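AA9 family lytic polysaccharide monooxygenase cel61B (Hypocrea jecorina, PDB 2VTC) oxidatively cleaves glycosidic bonds in cellulose and related polysaccharides, using an active-site copper, an external reductant and O2 or H2O2. Local coordinates at residues 69-74 against 190-195; 219-222 against 227-230; 61-66 against 101-106; 75-80 against 132-137. All coordinates share one frame; numbering follows the deposited sequence.

Contact 4 lies closest to the chain's centre and joins the short helix 75-78 to strand 133-143 by apolar contact alone. Contacts 1 and 2 are also buried but lie further out. They touch each other: Y71 of contact 1 meets both Y221 and I228 of contact 2, and polar groups are mixed with the hydrophobic ones. Contact 3 is partly buried at the surface, where a leucine meets a proline whose carbonyl holds a glycan sugar. Contacts 1 and 3 also share the metal-site neighbourhood, since 61-66 runs beside strand 193-204. Residues 69-74 lead straight into 75-80, so contacts 1 and 4 hold a loop and the short helix that follows it.

Contact 1: 69-74 against 190-195; sequences DQYTTP and NGMQNY. With NI (nickel (II) ion), chain E.
With CG beside its backbone N (chi1 -73°), Y71 carries its ring across to M192 and N194. M192 answers with CG anti to the backbone N (chi1 -176°), and this methylene lies 3.5 Å from Y71 OH. The rest of the M192 chain bends away. One end of the N194 amide meets the edge of the tyrosine ring, near its plane; the amide as a whole is turned 64° from the ring. Nearer the surface, the side chains of D69 and N190 lie against each other, their planes turned by 55°. The type I turn from Q70 to T73 shapes this loop: Q70 O accepts both T73 N, at 3.1 Å, and T73 OG1, at 2.9 Å. The loop packs against the start of strand 193-204 in the beta-sandwich of this AA9 enzyme. A valine in place of Y71 would probably open a gap beside M192 and I228 and leave the N194 amide without its hydroxyl neighbour. Strand 193-204 also carries Y195, whose OH lies 2.5 Å from the nickel ion, also bound by H20 and H108. Nickel here occupies the site of the catalytic copper. Q193 is the probable O2-binding residue, by similarity.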
# COMPACT_ATOMS: atom_id res chain seq x y z
N ASP A 69 2.85 15.57 -7.56
CA ASP A 69 2.55 15.98 -8.94
C ASP A 69 2.06 14.80 -9.79
O ASP A 69 1.71 14.98 -10.97
CB ASP A 69 3.73 16.71 -9.62
CG ASP A 69 5.03 15.90 -9.66
OD1 ASP A 69 5.06 14.70 -9.33
OD2 ASP A 69 6.08 16.48 -10.08
N GLN A 70 2.03 13.61 -9.19
CA GLN A 70 1.50 12.41 -9.85
C GLN A 70 0.22 11.88 -9.17
O GLN A 70 -0.23 10.78 -9.49
CB GLN A 70 2.55 11.31 -9.87
CG GLN A 70 3.82 11.68 -10.62
CD GLN A 70 4.85 10.61 -10.50
OE1 GLN A 70 5.49 10.44 -9.46
NE2 GLN A 70 5.02 9.83 -11.58
N TYR A 71 -0.35 12.63 -8.24
CA TYR A 71 -1.53 12.15 -7.50
C TYR A 71 -2.80 11.95 -8.35
O TYR A 71 -3.74 11.30 -7.88
CB TYR A 71 -1.85 13.04 -6.29
CG TYR A 71 -0.92 12.95 -5.09
CD1 TYR A 71 0.01 11.92 -4.92
CD2 TYR A 71 -1.04 13.90 -4.06
CE1 TYR A 71 0.84 11.85 -3.77
CE2 TYR A 71 -0.24 13.83 -2.93
CZ TYR A 71 0.68 12.82 -2.77
OH TYR A 71 1.50 12.73 -1.66
N THR A 72 -2.84 12.51 -9.57
CA THR A 72 -4.01 12.31 -10.44
C THR A 72 -3.72 11.36 -11.60
O THR A 72 -4.55 11.27 -12.51
CB THR A 72 -4.56 13.63 -11.01
OG1 THR A 72 -3.61 14.20 -11.92
CG2 THR A 72 -4.88 14.62 -9.88
N THR A 73 -2.57 10.70 -11.57
CA THR A 73 -2.09 9.84 -12.68
C THR A 73 -2.26 8.37 -12.36
O THR A 73 -2.38 7.99 -11.19
CB THR A 73 -0.58 10.11 -13.02
OG1 THR A 73 0.27 9.50 -12.04
CG2 THR A 73 -0.29 11.62 -13.17
N PRO A 74 -2.32 7.50 -13.39
CA PRO A 74 -2.41 6.06 -13.13
C PRO A 74 -1.34 5.47 -12.21
O PRO A 74 -1.59 4.47 -11.55
CB PRO A 74 -2.31 5.45 -14.55
CG PRO A 74 -2.92 6.51 -15.44
CD PRO A 74 -2.35 7.80 -14.84
N ASN A 190 5.38 19.29 -3.29
CA ASN A 190 5.86 18.11 -4.00
C ASN A 190 6.87 17.27 -3.22
O ASN A 190 7.51 16.36 -3.77
CB ASN A 190 6.39 18.50 -5.40
CG ASN A 190 6.37 17.35 -6.38
OD1 ASN A 190 7.39 17.00 -7.00
ND2 ASN A 190 5.21 16.73 -6.51
N GLY A 191 7.00 17.52 -1.91
CA GLY A 191 8.02 16.83 -1.10
C GLY A 191 7.67 15.47 -0.52
O GLY A 191 8.56 14.64 -0.34
N MET A 192 6.39 15.25 -0.21
CA MET A 192 5.90 13.95 0.27
C MET A 192 6.28 12.84 -0.70
O MET A 192 6.19 13.03 -1.93
CB MET A 192 4.37 13.99 0.44
CG MET A 192 3.77 12.72 1.02
SD MET A 192 4.42 12.19 2.64
CE MET A 192 3.33 13.12 3.71
N GLN A 193 6.72 11.70 -0.18
CA GLN A 193 7.07 10.56 -1.04
C GLN A 193 6.11 9.41 -0.77
O GLN A 193 6.14 8.83 0.30
CB GLN A 193 8.51 10.07 -0.80
CG GLN A 193 9.57 11.14 -1.09
CD GLN A 193 11.01 10.74 -0.74
OE1 GLN A 193 11.94 11.51 -1.03
NE2 GLN A 193 11.20 9.59 -0.13
N ASN A 194 5.32 9.00 -1.79
CA ASN A 194 4.36 7.90 -1.61
C ASN A 194 4.93 6.57 -2.13
O ASN A 194 5.44 6.52 -3.27
CB ASN A 194 3.02 8.17 -2.35
CG ASN A 194 2.17 9.26 -1.70
OD1 ASN A 194 0.95 9.08 -1.48
ND2 ASN A 194 2.76 10.41 -1.47
N TYR A 195 4.79 5.51 -1.33
CA TYR A 195 5.26 4.18 -1.72
C TYR A 195 4.10 3.17 -1.68
O TYR A 195 4.03 2.36 -0.77
CB TYR A 195 6.40 3.67 -0.80
CG TYR A 195 7.66 4.54 -0.77
CD1 TYR A 195 8.79 4.18 -1.52
CD2 TYR A 195 7.70 5.73 -0.01
CE1 TYR A 195 9.95 5.00 -1.52
CE2 TYR A 195 8.86 6.55 -0.00
CZ TYR A 195 9.97 6.17 -0.75
OH TYR A 195 11.10 6.98 -0.72
NI NI E . 13.39 6.19 -0.07
O HOH W 1 15.53 6.15 0.14
O HOH W 2 13.24 7.29 -0.56

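Contact 2: 219-222 against 227-230; sequences QLYK and GILF
The Y221 ring has L220 CB over the centre of one face, 3.7 Å above the plane. I228 approaches the same ring obliquely, and its CD1 lies 4.3 Å from Y221 CD1. The ring of Y71 also meets it, with planes at about 55°. The phenol end of Y221 points into the protein, where its OH is hydrogen-bonded to E179 and Y116. These two bonds satisfy a buried hydroxyl and probably fix how far the ring can move. I228 touches a second place, the backbone carbonyl of K222. With I228 CG1 beside the backbone N (chi1 -68°), I228 CG2 stands anti to that N and lies 3.7 Å from K222 O. I228 CG1 is equally close to K222 O, at 3.7 Å, so the oxygen rests against both branches of the isoleucine. The lysine side chain itself leads away from 227-230 and is exposed. The backbone N of K222 is hydrogen-bonded to D225, within the short connection between the two segments. P242 packs on both Y221 and I228, and L181 of strand 172-182 touches I228. The two segments are held by packing of I228 on a ring and on a backbone carbonyl, not by strand pairing. Such irregular packing within one loop belongs to the long C-terminal region that lies over the beta-sandwich in AA9 enzymes.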
# COMPACT_ATOMS: atom_id res chain seq x y z
N GLN A 219 -8.08 10.31 -6.56
CA GLN A 219 -8.79 11.27 -5.71
C GLN A 219 -8.42 11.12 -4.22
O GLN A 219 -9.01 11.80 -3.37
CB GLN A 219 -10.31 11.13 -5.91
CG GLN A 219 -10.81 11.63 -7.26
CD GLN A 219 -12.31 11.34 -7.51
OE1 GLN A 219 -13.10 11.19 -6.57
NE2 GLN A 219 -12.69 11.25 -8.77
N LEU A 220 -7.44 10.27 -3.91
CA LEU A 220 -7.07 10.04 -2.50
C LEU A 220 -6.44 11.27 -1.85
O LEU A 220 -6.79 11.62 -0.72
CB LEU A 220 -6.14 8.85 -2.33
CG LEU A 220 -6.71 7.48 -2.69
CD1 LEU A 220 -5.59 6.48 -2.70
CD2 LEU A 220 -7.83 7.01 -1.73
N TYR A 221 -5.53 11.91 -2.59
CA TYR A 221 -4.66 12.96 -2.04
C TYR A 221 -4.48 14.15 -2.99
O TYR A 221 -4.45 13.98 -4.21
CB TYR A 221 -3.25 12.42 -1.80
CG TYR A 221 -3.17 11.09 -1.12
CD1 TYR A 221 -3.67 10.93 0.17
CD2 TYR A 221 -2.56 9.99 -1.76
CE1 TYR A 221 -3.60 9.70 0.81
CE2 TYR A 221 -2.46 8.75 -1.12
CZ TYR A 221 -3.00 8.62 0.17
OH TYR A 221 -2.91 7.42 0.84
N LYS A 222 -4.33 15.34 -2.39
CA LYS A 222 -3.97 16.57 -3.11
C LYS A 222 -2.63 17.10 -2.56
O LYS A 222 -2.31 16.88 -1.39
CB LYS A 222 -5.07 17.63 -2.98
CG LYS A 222 -6.39 17.22 -3.62
CD LYS A 222 -7.33 18.40 -3.79
CE LYS A 222 -8.74 17.93 -4.19
NZ LYS A 222 -9.68 19.06 -4.47
N GLY A 227 -1.92 16.85 5.83
CA GLY A 227 -1.00 15.80 6.22
C GLY A 227 -0.04 15.40 5.11
O GLY A 227 0.79 14.51 5.28
N ILE A 228 -0.17 16.10 3.97
CA ILE A 228 0.72 15.90 2.82
C ILE A 228 1.81 16.99 2.81
O ILE A 228 3.00 16.70 2.58
CB ILE A 228 -0.07 15.95 1.47
CG1 ILE A 228 -1.01 14.73 1.34
CG2 ILE A 228 0.88 16.12 0.23
CD1 ILE A 228 -0.34 13.35 1.30
N LEU A 229 1.37 18.22 3.06
CA LEU A 229 2.25 19.40 3.11
C LEU A 229 2.26 19.96 4.55
O LEU A 229 1.29 20.59 4.98
CB LEU A 229 1.75 20.45 2.15
CG LEU A 229 2.55 21.77 2.02
CD1 LEU A 229 3.91 21.52 1.39
CD2 LEU A 229 1.75 22.80 1.24
N PHE A 230 3.34 19.67 5.26
CA PHE A 230 3.44 20.01 6.70
C PHE A 230 4.89 19.92 7.15
O PHE A 230 5.72 19.30 6.50
CB PHE A 230 2.53 19.08 7.55
CG PHE A 230 3.11 17.72 7.79
CD1 PHE A 230 3.70 17.39 9.01
CD2 PHE A 230 3.07 16.74 6.78
CE1 PHE A 230 4.27 16.14 9.23
CE2 PHE A 230 3.61 15.48 7.00
CZ PHE A 230 4.21 15.16 8.22

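Contact 3: 61-66 against 101-106; sequences LDLGFI and WGPGVW. With NAG (2-acetamido-2-deoxy-beta-D-glucopyranose), chain C; NAG (2-acetamido-2-deoxy-beta-D-glucopyranose), chain B.
Between the copper site and a protein-bound glycan of this AA9 enzyme, L63 meets P103 and G102. L63 has a positive phi (66°), and its CG lies beside the backbone N (chi1 -48°), which directs the isobutyl group at the turn after strand 96-102. L63 CD1 does all the touching. It lies 3.8 Å from P103 CD and 3.9 Å from G102 O. The G102-P103 peptide bond is cis. P103 also faces the sugars. Its carbonyl oxygen accepts a hydrogen bond from the N-acetyl nitrogen N2 of the chain B sugar, at 2.7 Å and nearly straight (169°). O6 of the chain C sugar lies 3.3 Å from G102 CA, where a beta carbon would collide with it. The glycan is probably carried by N25. The nearest atoms of the L63 side chain and that of H20, a ligand of the copper, are about 5 Å apart. L63 and G102 are each tied by backbone hydrogen bonds to the start of the chain, at G21 and Q22. The side chains of L63 and P103 pack on Q22 and Q24 of strand 22-28, while W101 and W106 rest on helix 150-156.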
# COMPACT_ATOMS: atom_id res chain seq x y z
N LEU A 61 12.68 1.12 -10.85
CA LEU A 61 13.85 0.23 -10.78
C LEU A 61 14.78 0.45 -9.56
O LEU A 61 15.73 -0.31 -9.31
CB LEU A 61 14.61 0.27 -12.12
CG LEU A 61 13.79 0.09 -13.41
CD1 LEU A 61 14.69 -0.19 -14.61
CD2 LEU A 61 12.80 -1.05 -13.26
N ASP A 62 14.43 1.45 -8.76
CA ASP A 62 15.19 1.84 -7.57
C ASP A 62 14.40 1.55 -6.30
O ASP A 62 14.88 1.75 -5.17
CB ASP A 62 15.42 3.34 -7.62
CG ASP A 62 16.03 3.78 -8.93
OD1 ASP A 62 17.08 3.22 -9.31
OD2 ASP A 62 15.46 4.70 -9.56
N LEU A 63 13.16 1.11 -6.49
CA LEU A 63 12.22 0.95 -5.40
C LEU A 63 11.87 2.32 -4.79
O LEU A 63 11.68 2.44 -3.57
CB LEU A 63 12.76 -0.06 -4.36
CG LEU A 63 13.31 -1.40 -4.89
CD1 LEU A 63 13.68 -2.32 -3.75
CD2 LEU A 63 12.28 -2.11 -5.81
N GLY A 64 11.76 3.31 -5.68
CA GLY A 64 11.42 4.71 -5.37
C GLY A 64 9.94 4.97 -5.15
O GLY A 64 9.21 4.07 -4.73
N PHE A 65 9.52 6.20 -5.43
CA PHE A 65 8.23 6.72 -4.96
C PHE A 65 7.43 7.46 -6.04
O PHE A 65 7.95 7.78 -7.13
CB PHE A 65 8.45 7.64 -3.73
CG PHE A 65 9.42 8.78 -4.00
CD1 PHE A 65 8.97 9.98 -4.53
CD2 PHE A 65 10.77 8.62 -3.73
CE1 PHE A 65 9.86 11.03 -4.81
CE2 PHE A 65 11.66 9.67 -3.99
CZ PHE A 65 11.20 10.85 -4.52
N ILE A 66 6.15 7.71 -5.75
CA ILE A 66 5.24 8.52 -6.56
C ILE A 66 5.10 9.85 -5.83
O ILE A 66 4.97 9.84 -4.60
CB ILE A 66 3.84 7.81 -6.71
CG1 ILE A 66 4.02 6.38 -7.24
CG2 ILE A 66 2.86 8.61 -7.54
CD1 ILE A 66 4.77 6.29 -8.56
N TRP A 101 8.62 -5.55 4.07
CA TRP A 101 9.35 -4.63 3.21
C TRP A 101 10.83 -5.01 3.13
O TRP A 101 11.38 -5.63 4.06
CB TRP A 101 9.20 -3.19 3.71
CG TRP A 101 7.81 -2.63 3.54
CD1 TRP A 101 6.74 -2.85 4.35
CD2 TRP A 101 7.36 -1.75 2.50
NE1 TRP A 101 5.64 -2.18 3.87
CE2 TRP A 101 5.99 -1.48 2.74
CE3 TRP A 101 7.98 -1.16 1.38
CZ2 TRP A 101 5.22 -0.65 1.90
CZ3 TRP A 101 7.22 -0.33 0.54
CH2 TRP A 101 5.84 -0.09 0.82
N GLY A 102 11.47 -4.65 2.03
CA GLY A 102 12.87 -5.01 1.83
C GLY A 102 13.39 -4.58 0.48
O GLY A 102 12.70 -3.84 -0.24
N PRO A 103 14.59 -5.06 0.09
CA PRO A 103 15.45 -6.04 0.81
C PRO A 103 16.25 -5.46 2.00
O PRO A 103 16.68 -6.22 2.88
CB PRO A 103 16.41 -6.53 -0.28
CG PRO A 103 16.51 -5.37 -1.25
CD PRO A 103 15.19 -4.61 -1.18
N GLY A 104 16.45 -4.15 2.00
CA GLY A 104 17.19 -3.50 3.09
C GLY A 104 16.27 -2.91 4.15
O GLY A 104 15.06 -2.84 3.98
N VAL A 105 16.87 -2.50 5.27
CA VAL A 105 16.14 -1.79 6.33
C VAL A 105 15.45 -0.53 5.78
O VAL A 105 16.05 0.22 5.00
CB VAL A 105 17.09 -1.44 7.52
CG1 VAL A 105 16.32 -0.77 8.66
CG2 VAL A 105 17.77 -2.71 8.04
N TRP A 106 14.19 -0.33 6.15
CA TRP A 106 13.47 0.87 5.70
C TRP A 106 14.17 2.18 6.15
O TRP A 106 14.40 2.37 7.35
CB TRP A 106 11.99 0.83 6.13
CG TRP A 106 11.18 2.00 5.64
CD1 TRP A 106 10.65 3.00 6.41
CD2 TRP A 106 10.79 2.30 4.29
NE1 TRP A 106 9.98 3.90 5.64
CE2 TRP A 106 10.04 3.50 4.33
CE3 TRP A 106 10.99 1.66 3.06
CZ2 TRP A 106 9.49 4.09 3.17
CZ3 TRP A 106 10.45 2.26 1.90
CH2 TRP A 106 9.72 3.45 1.97
C1 NAG C . 10.96 -11.85 2.14
C2 NAG C . 12.13 -12.79 1.81
C3 NAG C . 13.39 -12.47 2.65
C4 NAG C . 13.71 -10.97 2.69
C5 NAG C . 12.43 -10.14 2.86
C6 NAG C . 12.64 -8.63 2.77
C7 NAG C . 11.97 -15.09 0.99
C8 NAG C . 11.68 -16.51 1.35
N2 NAG C . 11.78 -14.19 1.97
O3 NAG C . 14.49 -13.20 2.14
O4 NAG C . 14.59 -10.67 3.77
O5 NAG C . 11.43 -10.53 1.91
O6 NAG C . 13.45 -8.26 1.68
O7 NAG C . 12.35 -14.79 -0.14
C1 NAG B . 15.88 -10.24 3.30
C2 NAG B . 16.57 -9.42 4.39
C3 NAG B . 18.05 -9.15 4.10
C4 NAG B . 18.77 -10.40 3.57
C5 NAG B . 17.97 -11.03 2.43
C6 NAG B . 18.65 -12.29 1.88
C7 NAG B . 15.03 -7.93 5.62
C8 NAG B . 14.53 -6.53 5.78
N2 NAG B . 15.88 -8.15 4.61
O3 NAG B . 18.67 -8.73 5.29
O4 NAG B . 20.08 -10.06 3.14
O5 NAG B . 16.68 -11.36 2.92
O6 NAG B . 18.73 -13.26 2.90
O7 NAG B . 14.61 -8.80 6.38

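Contact 4: 75-80 against 132-137; sequences DIVCHK and LRWVKI
The apolar contacts join V77 and C78 to the indole of W134. V77 has CG1 anti to its backbone N (chi1 -178°), and this methyl reaches the edge of the indole, near its plane. V77 CG1 lies 3.9 Å from W134 CZ2 and 4.2 Å from W134 NE1. The two side chains cross at about a right angle. C78 SG approaches the same CZ2 obliquely and less closely, at 4.4 Å. The covalent tie is at C78, whose sulfur forms a disulfide with C198 of strand 193-204. The helical turn is thus fastened to one strand of the sheet while it leans on a residue of another. Hydrogen bonds hold the backbone on each side. R177 of strand 172-182 donates to both I76 O and V77 O. Inside the turn, H79 N makes a weak bond to D75 O, and H79 leaves the helix with positive phi (86°). W134 is held in strand 133-143 by backbone hydrogen bonding to T215 of strand 215-216. Its side chain is further packed by V118 of strand 113-119 and V175 of strand 172-182. What passes directly between the two segments is therefore van der Waals contact along one edge of the indole, chiefly at CZ2. It has little directionality, and the position of the helical turn probably depends more on the disulfide and R177.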
# COMPACT_ATOMS: atom_id res chain seq x y z
N ASP A 75 -0.15 6.10 -12.17
CA ASP A 75 0.94 5.60 -11.35
C ASP A 75 0.62 5.59 -9.84
O ASP A 75 1.22 4.82 -9.10
CB ASP A 75 2.20 6.42 -11.62
CG ASP A 75 2.98 5.90 -12.84
OD1 ASP A 75 2.55 4.87 -13.46
OD2 ASP A 75 4.02 6.53 -13.19
N ILE A 76 -0.32 6.44 -9.40
CA ILE A 76 -0.69 6.46 -7.97
C ILE A 76 -1.52 5.24 -7.55
O ILE A 76 -1.62 4.91 -6.38
CB ILE A 76 -1.42 7.79 -7.57
CG1 ILE A 76 -1.46 7.98 -6.03
CG2 ILE A 76 -2.85 7.80 -8.06
CD1 ILE A 76 -0.06 7.95 -5.34
N VAL A 77 -2.10 4.54 -8.52
CA VAL A 77 -2.95 3.40 -8.16
C VAL A 77 -2.16 2.28 -7.46
O VAL A 77 -2.44 1.94 -6.30
CB VAL A 77 -3.71 2.83 -9.40
CG1 VAL A 77 -4.62 1.68 -8.94
CG2 VAL A 77 -4.53 3.91 -10.13
N CYS A 78 -1.15 1.74 -8.16
CA CYS A 78 -0.34 0.62 -7.69
C CYS A 78 1.15 0.78 -8.01
O CYS A 78 1.88 -0.19 -8.07
CB CYS A 78 -0.86 -0.72 -8.25
SG CYS A 78 -2.45 -1.21 -7.56
N HIS A 79 1.57 2.03 -8.17
CA HIS A 79 2.97 2.41 -8.44
C HIS A 79 3.29 2.35 -9.95
O HIS A 79 2.39 2.15 -10.79
CB HIS A 79 3.96 1.61 -7.59
CG HIS A 79 5.17 2.40 -7.18
ND1 HIS A 79 5.59 2.53 -5.87
CD2 HIS A 79 6.06 3.10 -7.93
CE1 HIS A 79 6.68 3.28 -5.83
NE2 HIS A 79 6.98 3.64 -7.07
N LYS A 80 4.55 2.58 -10.30
CA LYS A 80 4.93 2.91 -11.69
C LYS A 80 4.62 1.83 -12.73
O LYS A 80 5.12 0.70 -12.62
CB LYS A 80 6.41 3.26 -11.75
CG LYS A 80 6.83 3.84 -13.09
CD LYS A 80 8.31 4.20 -13.08
CE LYS A 80 8.72 4.85 -14.39
NZ LYS A 80 7.98 6.12 -14.61
N LEU A 132 -10.62 0.72 -10.23
CA LEU A 132 -10.65 0.29 -8.83
C LEU A 132 -11.03 1.46 -7.92
O LEU A 132 -10.61 2.60 -8.14
CB LEU A 132 -9.31 -0.31 -8.41
CG LEU A 132 -8.94 -1.65 -9.06
CD1 LEU A 132 -7.51 -2.05 -8.71
CD2 LEU A 132 -9.93 -2.77 -8.65
N ARG A 133 -11.84 1.16 -6.90
CA ARG A 133 -12.28 2.17 -5.93
C ARG A 133 -11.89 1.71 -4.54
O ARG A 133 -12.21 0.61 -4.13
CB ARG A 133 -13.80 2.45 -6.02
CG ARG A 133 -14.29 2.83 -7.44
CD ARG A 133 -15.81 3.10 -7.50
NE ARG A 133 -16.14 4.18 -6.59
CZ ARG A 133 -16.16 5.47 -6.92
NH1 ARG A 133 -15.96 5.83 -8.19
NH2 ARG A 133 -16.42 6.39 -6.00
N TRP A 134 -11.15 2.56 -3.81
CA TRP A 134 -10.46 2.12 -2.61
C TRP A 134 -11.14 2.54 -1.32
O TRP A 134 -11.67 3.64 -1.22
CB TRP A 134 -9.06 2.75 -2.64
CG TRP A 134 -8.33 2.31 -3.86
CD1 TRP A 134 -8.20 3.00 -5.04
CD2 TRP A 134 -7.64 1.07 -4.04
NE1 TRP A 134 -7.48 2.26 -5.96
CE2 TRP A 134 -7.11 1.08 -5.37
CE3 TRP A 134 -7.44 -0.06 -3.23
CZ2 TRP A 134 -6.38 0.01 -5.89
CZ3 TRP A 134 -6.70 -1.14 -3.76
CH2 TRP A 134 -6.19 -1.08 -5.09
N VAL A 135 -11.12 1.63 -0.36
CA VAL A 135 -11.67 1.85 0.97
C VAL A 135 -10.56 1.71 2.01
O VAL A 135 -9.89 0.70 2.04
CB VAL A 135 -12.80 0.82 1.24
CG1 VAL A 135 -13.33 0.94 2.64
CG2 VAL A 135 -13.94 1.04 0.23
N LYS A 136 -10.36 2.74 2.84
CA LYS A 136 -9.29 2.69 3.86
C LYS A 136 -9.64 1.68 4.96
O LYS A 136 -10.70 1.78 5.56
CB LYS A 136 -9.08 4.07 4.47
CG LYS A 136 -7.88 4.13 5.44
CD LYS A 136 -7.77 5.50 6.09
CE LYS A 136 -6.93 6.48 5.24
NZ LYS A 136 -7.01 7.89 5.77
N ILE A 137 -8.73 0.74 5.22
CA ILE A 137 -8.95 -0.25 6.29
C ILE A 137 -7.90 -0.20 7.42
O ILE A 137 -8.04 -0.91 8.43
CB ILE A 137 -9.06 -1.71 5.72
CG1 ILE A 137 -7.76 -2.13 5.01
CG2 ILE A 137 -10.29 -1.81 4.81
CD1 ILE A 137 -7.56 -3.63 4.90